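Local coordinates for hemin ABC transporter, periplasmic hemin-binding protein HutB (Vibrio cholerae, PDB 5KHL), which binds hemin in the periplasm and probably delivers it to the inner-membrane hemin ABC transporter for import, at residues V100-S105 with L111-Q116; Q135-A140 with E261-Q266; V171-I176 with A181-S186. All blocks are in the same frame, centred on the assembly; numbering follows the deposited sequence.

How the contacts relate
The three contacts sample both lobes of a periplasmic binding protein and the helix that connects them. Contact 1 belongs to the N-terminal lobe with its four-stranded parallel sheet, and contact 3 to the C-terminal lobe with its mixed sheet; contact 2 pairs the connecting helix 125-143 with the C-terminal helix 256-269. Contact 1 comes first along the chain, whereas contact 3 lies wholly between the two halves of contact 2. Centre to centre, contact 1 is about 19 Å from contact 2 and 20 Å from contact 3, with 14 Å between the latter two. S105 touches T174 directly between the lobes, L111 to Q135 joins the N-terminal lobe to the connecting helix, and A262 meets I175.

Contact 1: residues V100-S105 with L111-Q116; sequences VINSDS and LTRIDQ
I101 and Q116 run alongside each other with their ends pointing opposite ways, and this pair makes the apolar, close-packed part of the contact. CD1 of I101 comes to 3.6 Å from CB of Q116. Beyond CG the glutamine chain is extended, bringing its amide up to the loop, where OE1 takes the backbone N-H of N102 (N to OE1 2.9 Å, 153° at the hydrogen). The donor is tilted somewhat from the carbonyl plane. On the inner side I101 is enclosed by V26 and by I117 and I120 farther along its partner helix, while R113 lies against A25 and L29 of helix 24-32. R113 bends twice along its chain and presses CD to 3.0 Å from the carbonyl O of N102. The geometry is that of a parallel alpha/beta lobe: strand 97-100, an edge of the four-stranded sheet, runs out into this loop, and helix 107-120 returns alongside it. Toward the partly exposed side polar groups take over. With CG anti to the backbone N (chi1 -174°), N102 places OD1 at the edge of the R113 guanidinium, 3.1 Å from NH1. The same oxygen closes an Asx turn by accepting from the backbone N of D104 at 2.9 Å, the donor standing above the carbonyl plane. ND2 of N102 reaches OD2 of D104 at 2.9 Å in a nearly straight bond, entering from above the carboxylate plane. Here NH1 of R113 donates to an ordered water oxygen at 2.9 Å, in the guanidinium plane and on the other side of NH1 from OD1.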
loop_
_atom_site.group_PDB
_atom_site.type_symbol
_atom_site.label_atom_id
_atom_site.label_comp_id
_atom_site.label_asym_id
_atom_site.label_seq_id
_atom_site.Cartn_x
_atom_site.Cartn_y
_atom_site.Cartn_z
ATOM N N VAL A 100 2.192 17.354 -3.904
ATOM C CA VAL A 100 2.102 16.065 -4.548
ATOM C C VAL A 100 3.402 15.315 -4.277
ATOM O O VAL A 100 4.503 15.874 -4.372
ATOM C CB VAL A 100 1.840 16.200 -6.051
ATOM C CG1 VAL A 100 1.947 14.822 -6.752
ATOM C CG2 VAL A 100 0.473 16.860 -6.273
ATOM N N ILE A 101 3.252 14.042 -3.948
ATOM C CA ILE A 101 4.288 13.281 -3.294
ATOM C C ILE A 101 4.375 11.926 -3.999
ATOM O O ILE A 101 3.458 11.577 -4.734
ATOM C CB ILE A 101 3.943 13.189 -1.774
ATOM C CG1 ILE A 101 5.117 13.652 -0.936
ATOM C CG2 ILE A 101 3.337 11.832 -1.357
ATOM C CD1 ILE A 101 5.343 15.114 -1.060
ATOM N N ASN A 102 5.453 11.163 -3.792
ATOM C CA ASN A 102 5.666 9.913 -4.541
ATOM C C ASN A 102 4.584 8.847 -4.342
ATOM O O ASN A 102 4.148 8.622 -3.235
ATOM C CB ASN A 102 7.022 9.296 -4.171
ATOM C CG ASN A 102 7.369 8.062 -5.024
ATOM O OD1 ASN A 102 6.889 6.950 -4.759
ATOM N ND2 ASN A 102 8.215 8.261 -6.048
ATOM N N SER A 103 4.185 8.158 -5.407
ATOM C CA SER A 103 3.334 6.983 -5.240
ATOM C C SER A 103 3.692 5.773 -6.142
ATOM O O SER A 103 2.784 5.028 -6.521
ATOM C CB SER A 103 1.858 7.365 -5.451
ATOM O OG SER A 103 1.649 8.114 -6.630
ATOM N N ASP A 104 4.983 5.576 -6.465
ATOM C CA ASP A 104 5.483 4.324 -7.091
ATOM C C ASP A 104 5.246 3.101 -6.247
ATOM O O ASP A 104 5.120 3.188 -5.037
ATOM C CB ASP A 104 7.009 4.309 -7.324
ATOM C CG ASP A 104 7.517 5.539 -7.951
ATOM O OD1 ASP A 104 6.800 6.132 -8.782
ATOM O OD2 ASP A 104 8.656 5.906 -7.618
ATOM N N SER A 105 5.329 1.953 -6.904
ATOM C CA SER A 105 5.360 0.679 -6.224
ATOM C C SER A 105 6.801 0.232 -5.906
ATOM O O SER A 105 7.027 -0.904 -5.508
ATOM C CB SER A 105 4.659 -0.358 -7.082
ATOM O OG SER A 105 5.177 -0.327 -8.388
ATOM N N LEU A 111 11.819 5.481 -0.316
ATOM C CA LEU A 111 12.928 6.286 0.177
ATOM C C LEU A 111 12.748 7.745 -0.233
ATOM O O LEU A 111 13.026 8.649 0.545
ATOM C CB LEU A 111 14.276 5.754 -0.336
ATOM C CG LEU A 111 14.704 4.338 0.051
ATOM C CD1 LEU A 111 15.948 3.947 -0.723
ATOM C CD2 LEU A 111 14.953 4.203 1.535
ATOM N N THR A 112 12.278 7.967 -1.456
ATOM C CA THR A 112 11.969 9.313 -1.950
ATOM C C THR A 112 10.810 9.967 -1.167
ATOM O O THR A 112 10.852 11.163 -0.824
ATOM C CB THR A 112 11.602 9.264 -3.466
ATOM O OG1 THR A 112 12.695 8.711 -4.211
ATOM C CG2 THR A 112 11.280 10.640 -4.004
ATOM N N ARG A 113 9.780 9.174 -0.893
ATOM C CA ARG A 113 8.631 9.631 -0.122
ATOM C C ARG A 113 9.057 10.091 1.270
ATOM O O ARG A 113 8.596 11.123 1.764
ATOM C CB ARG A 113 7.577 8.516 -0.033
ATOM C CG ARG A 113 6.135 9.012 0.175
ATOM C CD ARG A 113 5.102 8.070 -0.482
ATOM N NE ARG A 113 5.255 6.717 0.007
ATOM C CZ ARG A 113 5.629 5.680 -0.724
ATOM N NH1 ARG A 113 5.864 5.803 -2.022
ATOM N NH2 ARG A 113 5.754 4.508 -0.137
ATOM N N ILE A 114 9.958 9.335 1.889
ATOM C CA ILE A 114 10.466 9.684 3.218
ATOM C C ILE A 114 11.176 11.024 3.158
ATOM O O ILE A 114 11.001 11.869 4.043
ATOM C CB ILE A 114 11.424 8.595 3.783
ATOM C CG1 ILE A 114 10.670 7.289 4.037
ATOM C CG2 ILE A 114 12.081 9.048 5.097
ATOM C CD1 ILE A 114 11.553 6.157 4.496
ATOM N N ASP A 115 11.956 11.235 2.098
ATOM C CA ASP A 115 12.652 12.512 1.916
ATOM C C ASP A 115 11.662 13.652 1.731
ATOM O O ASP A 115 11.822 14.716 2.327
ATOM C CB ASP A 115 13.603 12.473 0.708
ATOM C CG ASP A 115 14.905 11.783 0.997
ATOM O OD1 ASP A 115 15.526 11.345 0.015
ATOM O OD2 ASP A 115 15.312 11.680 2.175
ATOM N N GLN A 116 10.653 13.419 0.889
ATOM C CA GLN A 116 9.677 14.456 0.540
ATOM C C GLN A 116 8.916 14.918 1.769
ATOM O O GLN A 116 8.731 16.108 1.964
ATOM C CB GLN A 116 8.701 13.956 -0.528
ATOM C CG GLN A 116 9.278 13.966 -1.954
ATOM C CD GLN A 116 8.454 13.131 -2.923
ATOM O OE1 GLN A 116 7.933 12.077 -2.565
ATOM N NE2 GLN A 116 8.330 13.607 -4.153
HETATM O O HOH W 1 6.880 3.399 -3.355
#

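Contact 2: residues Q135-A140 with E261-Q266; sequences QQQINA and EAQRIQ
Q137 and Q263 bring their amides together between two helices. The backbones come no closer than 8.3 Å between the CA atoms of these two residues, and the two extended side chains span the space. Both glutamines adopt the same stretched form: each has CG anti to its own carbonyl carbon (chi1 -67° in Q137, -62° in Q263), and each chain is extended beyond that point. The two chains nevertheless meet at about a right angle, with the amide planes 72° apart. NE2 of Q263 arrives at OE1 of Q137 at 2.9 Å and also lies alongside the aliphatic stem, 3.7 Å from CG of Q137. Q137 leans in addition on L259 and Q260 of helix 256-269. The helices are those of a class III (cluster A) binding protein, with one long helix, 125-143, connecting the lobes, and the C-terminal 256-269 packs against it. One turn farther on, NE2 of Q266 ties helix 256-269 to the carbonyls of L141 in the connecting helix and of I179 just after helix 171-178. On the other flank of helix 256-269, R264 grips E261 side-on. Its NE reaches OE2 at 3.1 Å and its NH2 reaches OE1 at 2.8 Å, both meeting the carboxylate from above its plane. R264 also bonds to A244 O and E261 to D246 N, which fastens this helix to the end of strand 242-244. The neutral approach of amide to amide thus brings no net charge to the surface between the helices, while the charged pair lies within helix 256-269.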
loop_
_atom_site.group_PDB
_atom_site.type_symbol
_atom_site.label_atom_id
_atom_site.label_comp_id
_atom_site.label_asym_id
_atom_site.label_seq_id
_atom_site.Cartn_x
_atom_site.Cartn_y
_atom_site.Cartn_z
ATOM N N GLN A 135 15.926 0.269 4.716
ATOM C CA GLN A 135 16.874 -0.514 3.929
ATOM C C GLN A 135 17.282 -1.794 4.663
ATOM O O GLN A 135 17.290 -2.866 4.067
ATOM C CB GLN A 135 18.113 0.317 3.569
ATOM C CG GLN A 135 18.645 -0.011 2.184
ATOM C CD GLN A 135 17.737 0.502 1.064
ATOM O OE1 GLN A 135 17.556 1.705 0.910
ATOM N NE2 GLN A 135 17.177 -0.413 0.274
ATOM N N GLN A 136 17.598 -1.688 5.951
ATOM C CA GLN A 136 17.827 -2.879 6.784
ATOM C C GLN A 136 16.722 -3.935 6.666
ATOM O O GLN A 136 17.030 -5.112 6.468
ATOM C CB GLN A 136 17.965 -2.505 8.263
ATOM C CG GLN A 136 19.138 -1.627 8.620
ATOM C CD GLN A 136 19.300 -1.480 10.118
ATOM O OE1 GLN A 136 19.981 -0.567 10.605
ATOM N NE2 GLN A 136 18.671 -2.387 10.866
ATOM N N GLN A 137 15.448 -3.538 6.808
ATOM C CA GLN A 137 14.355 -4.511 6.670
ATOM C C GLN A 137 14.377 -5.160 5.305
ATOM O O GLN A 137 14.096 -6.351 5.180
ATOM C CB GLN A 137 12.992 -3.873 6.870
ATOM C CG GLN A 137 12.700 -3.376 8.244
ATOM C CD GLN A 137 11.390 -2.620 8.276
ATOM O OE1 GLN A 137 10.315 -3.197 8.115
ATOM N NE2 GLN A 137 11.475 -1.312 8.463
ATOM N N ILE A 138 14.695 -4.357 4.289
ATOM C CA ILE A 138 14.665 -4.817 2.913
ATOM C C ILE A 138 15.791 -5.806 2.701
ATOM O O ILE A 138 15.605 -6.838 2.069
ATOM C CB ILE A 138 14.757 -3.645 1.923
ATOM C CG1 ILE A 138 13.468 -2.804 2.016
ATOM C CG2 ILE A 138 15.022 -4.157 0.516
ATOM C CD1 ILE A 138 13.179 -1.877 0.855
ATOM N N ASN A 139 16.948 -5.508 3.282
ATOM C CA ASN A 139 18.101 -6.408 3.223
ATOM C C ASN A 139 17.840 -7.690 4.012
ATOM O O ASN A 139 18.134 -8.795 3.535
ATOM C CB ASN A 139 19.361 -5.701 3.738
ATOM C CG ASN A 139 19.863 -4.619 2.784
ATOM O OD1 ASN A 139 19.902 -4.813 1.571
ATOM N ND2 ASN A 139 20.243 -3.470 3.336
ATOM N N ALA A 140 17.271 -7.537 5.208
ATOM C CA ALA A 140 16.828 -8.688 6.008
ATOM C C ALA A 140 15.853 -9.577 5.223
ATOM O O ALA A 140 16.003 -10.801 5.220
ATOM C CB ALA A 140 16.194 -8.225 7.310
ATOM N N GLU A 261 4.156 -6.379 6.575
ATOM C CA GLU A 261 3.407 -7.496 5.990
ATOM C C GLU A 261 4.300 -8.470 5.257
ATOM O O GLU A 261 4.130 -9.675 5.376
ATOM C CB GLU A 261 2.346 -7.001 5.006
ATOM C CG GLU A 261 1.150 -6.383 5.665
ATOM C CD GLU A 261 0.462 -7.348 6.590
ATOM O OE1 GLU A 261 -0.538 -7.953 6.160
ATOM O OE2 GLU A 261 0.924 -7.503 7.740
ATOM N N ALA A 262 5.237 -7.931 4.479
ATOM C CA ALA A 262 6.156 -8.754 3.693
ATOM C C ALA A 262 6.929 -9.704 4.593
ATOM O O ALA A 262 6.999 -10.894 4.300
ATOM C CB ALA A 262 7.119 -7.871 2.872
ATOM N N GLN A 263 7.496 -9.177 5.681
ATOM C CA GLN A 263 8.174 -10.006 6.688
ATOM C C GLN A 263 7.234 -11.064 7.213
ATOM O O GLN A 263 7.566 -12.253 7.230
ATOM C CB GLN A 263 8.682 -9.185 7.879
ATOM C CG GLN A 263 9.717 -8.122 7.581
ATOM C CD GLN A 263 10.084 -7.322 8.826
ATOM O OE1 GLN A 263 10.329 -7.891 9.889
ATOM N NE2 GLN A 263 10.106 -5.997 8.701
ATOM N N ARG A 264 6.059 -10.613 7.644
ATOM C CA ARG A 264 5.076 -11.497 8.246
ATOM C C ARG A 264 4.679 -12.604 7.282
ATOM O O ARG A 264 4.498 -13.742 7.693
ATOM C CB ARG A 264 3.831 -10.730 8.695
ATOM C CG ARG A 264 2.829 -11.631 9.423
ATOM C CD ARG A 264 1.519 -10.926 9.717
ATOM N NE ARG A 264 0.871 -10.475 8.491
ATOM C CZ ARG A 264 0.064 -11.223 7.751
ATOM N NH1 ARG A 264 -0.216 -12.465 8.108
ATOM N NH2 ARG A 264 -0.463 -10.723 6.652
ATOM N N ILE A 265 4.570 -12.285 5.996
ATOM C CA ILE A 265 4.189 -13.294 5.009
ATOM C C ILE A 265 5.372 -14.196 4.611
ATOM O O ILE A 265 5.195 -15.386 4.388
ATOM C CB ILE A 265 3.579 -12.647 3.757
ATOM C CG1 ILE A 265 2.343 -11.835 4.143
ATOM C CG2 ILE A 265 3.157 -13.721 2.734
ATOM C CD1 ILE A 265 1.914 -10.861 3.103
ATOM N N GLN A 266 6.582 -13.655 4.558
ATOM C CA GLN A 266 7.764 -14.480 4.242
ATOM C C GLN A 266 7.957 -15.597 5.268
ATOM O O GLN A 266 8.382 -16.700 4.936
ATOM C CB GLN A 266 9.028 -13.611 4.166
ATOM C CG GLN A 266 10.282 -14.358 3.757
ATOM C CD GLN A 266 11.523 -13.451 3.673
ATOM O OE1 GLN A 266 11.929 -12.838 4.662
ATOM N NE2 GLN A 266 12.119 -13.367 2.487
#

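Contact 3: residues V171-I176 with A181-S186; sequences VPDTII and AHNPAS
D173 and N183 meet where helix 171-178 faces the loop that follows it. ND2 of N183 donates to OD2 of D173 at 2.9 Å in an almost straight bond (170°); OD2 lies in the amide plane of N183, and ND2 meets it on the anti side, 21° out of the carboxylate plane. CB of S186 sits close by, 3.1 Å from the same OD2. Next to this polar pair, I176 spreads its branches against the loop: CG2 rests 3.8 Å from CB of A181 and 3.7 Å from the backbone N of N183, while CD1 lies beside the N183 amide carbon. At the start of the loop A181 N donates to I176 O at 2.9 Å. Farther out, residues 183-186 form a type I beta turn, in which N183 O accepts from both the backbone N and the hydroxyl of S186. Backbone bonds from H182 to K150 and V152 fix the loop beside strand 152-156 of the C-terminal lobe, and V152 also touches I176. Since ND2 of N183 bonds to A166 O as well as to D173, both of its hydrogens are engaged; this should fix the rotation of the amide, linking helix, loop and strand 164-166 through one nitrogen.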
loop_
_atom_site.group_PDB
_atom_site.type_symbol
_atom_site.label_atom_id
_atom_site.label_comp_id
_atom_site.label_asym_id
_atom_site.label_seq_id
_atom_site.Cartn_x
_atom_site.Cartn_y
_atom_site.Cartn_z
ATOM N N VAL A 171 2.319 -2.576 -6.051
ATOM C CA VAL A 171 2.825 -2.816 -4.705
ATOM C C VAL A 171 2.769 -4.318 -4.340
ATOM O O VAL A 171 3.708 -4.828 -3.743
ATOM C CB VAL A 171 2.064 -1.958 -3.645
ATOM C CG1 VAL A 171 2.663 -2.126 -2.257
ATOM C CG2 VAL A 171 2.085 -0.506 -4.046
ATOM N N PRO A 172 1.683 -5.037 -4.704
ATOM C CA PRO A 172 1.739 -6.477 -4.439
ATOM C C PRO A 172 2.848 -7.200 -5.209
ATOM O O PRO A 172 3.405 -8.148 -4.682
ATOM C CB PRO A 172 0.357 -6.960 -4.879
ATOM C CG PRO A 172 -0.493 -5.807 -4.683
ATOM C CD PRO A 172 0.327 -4.637 -5.105
ATOM N N ASP A 173 3.190 -6.753 -6.410
ATOM C CA ASP A 173 4.336 -7.340 -7.097
ATOM C C ASP A 173 5.658 -7.110 -6.368
ATOM O O ASP A 173 6.470 -8.025 -6.252
ATOM C CB ASP A 173 4.470 -6.807 -8.517
ATOM C CG ASP A 173 5.706 -7.342 -9.202
ATOM O OD1 ASP A 173 6.631 -6.556 -9.483
ATOM O OD2 ASP A 173 5.756 -8.566 -9.406
ATOM N N THR A 174 5.880 -5.889 -5.894
ATOM C CA THR A 174 7.124 -5.559 -5.209
ATOM C C THR A 174 7.265 -6.387 -3.922
ATOM O O THR A 174 8.355 -6.897 -3.597
ATOM C CB THR A 174 7.176 -4.059 -4.880
ATOM O OG1 THR A 174 7.113 -3.302 -6.086
ATOM C CG2 THR A 174 8.426 -3.682 -4.121
ATOM N N ILE A 175 6.148 -6.553 -3.217
ATOM C CA ILE A 175 6.136 -7.271 -1.949
ATOM C C ILE A 175 6.486 -8.749 -2.145
ATOM O O ILE A 175 7.232 -9.319 -1.354
ATOM C CB ILE A 175 4.766 -7.111 -1.239
ATOM C CG1 ILE A 175 4.676 -5.698 -0.652
ATOM C CG2 ILE A 175 4.530 -8.193 -0.155
ATOM C CD1 ILE A 175 3.264 -5.321 -0.192
ATOM N N ILE A 176 5.951 -9.351 -3.202
ATOM C CA ILE A 176 6.274 -10.722 -3.575
ATOM C C ILE A 176 7.786 -10.903 -3.879
ATOM O O ILE A 176 8.404 -11.885 -3.451
ATOM C CB ILE A 176 5.426 -11.162 -4.791
ATOM C CG1 ILE A 176 3.974 -11.337 -4.378
ATOM C CG2 ILE A 176 5.917 -12.476 -5.373
ATOM C CD1 ILE A 176 3.019 -11.417 -5.566
ATOM N N ALA A 181 9.919 -14.365 -3.423
ATOM C CA ALA A 181 9.171 -15.263 -4.280
ATOM C C ALA A 181 9.208 -14.777 -5.734
ATOM O O ALA A 181 9.627 -13.647 -6.012
ATOM C CB ALA A 181 7.730 -15.399 -3.787
ATOM N N HIS A 182 8.807 -15.653 -6.648
ATOM C CA HIS A 182 8.452 -15.269 -8.013
ATOM C C HIS A 182 6.988 -14.847 -8.100
ATOM O O HIS A 182 6.105 -15.531 -7.578
ATOM C CB HIS A 182 8.666 -16.419 -9.003
ATOM C CG HIS A 182 10.073 -16.921 -9.076
ATOM N ND1 HIS A 182 11.114 -16.153 -9.542
ATOM C CD2 HIS A 182 10.600 -18.136 -8.778
ATOM C CE1 HIS A 182 12.230 -16.865 -9.512
ATOM N NE2 HIS A 182 11.944 -18.071 -9.057
ATOM N N ASN A 183 6.733 -13.730 -8.765
ATOM C CA ASN A 183 5.379 -13.393 -9.177
ATOM C C ASN A 183 5.171 -13.842 -10.610
ATOM O O ASN A 183 5.540 -13.123 -11.523
ATOM C CB ASN A 183 5.112 -11.896 -9.067
ATOM C CG ASN A 183 3.718 -11.534 -9.523
ATOM O OD1 ASN A 183 2.841 -12.400 -9.596
ATOM N ND2 ASN A 183 3.498 -10.252 -9.832
ATOM N N PRO A 184 4.559 -15.023 -10.809
ATOM C CA PRO A 184 4.435 -15.597 -12.159
ATOM C C PRO A 184 3.726 -14.659 -13.136
ATOM O O PRO A 184 3.941 -14.715 -14.349
ATOM C CB PRO A 184 3.610 -16.875 -11.940
ATOM C CG PRO A 184 3.584 -17.107 -10.455
ATOM C CD PRO A 184 3.792 -15.771 -9.798
ATOM N N ALA A 185 2.893 -13.780 -12.596
ATOM C CA ALA A 185 2.181 -12.812 -13.418
ATOM C C ALA A 185 3.040 -11.631 -13.877
ATOM O O ALA A 185 2.667 -10.959 -14.836
ATOM C CB ALA A 185 0.956 -12.290 -12.653
ATOM N N SER A 186 4.164 -11.371 -13.201
ATOM C CA SER A 186 4.884 -10.076 -13.334
ATOM C C SER A 186 5.576 -9.795 -14.669
ATOM O O SER A 186 5.739 -8.636 -15.036
ATOM C CB SER A 186 5.923 -9.898 -12.206
ATOM O OG SER A 186 7.105 -10.662 -12.382
#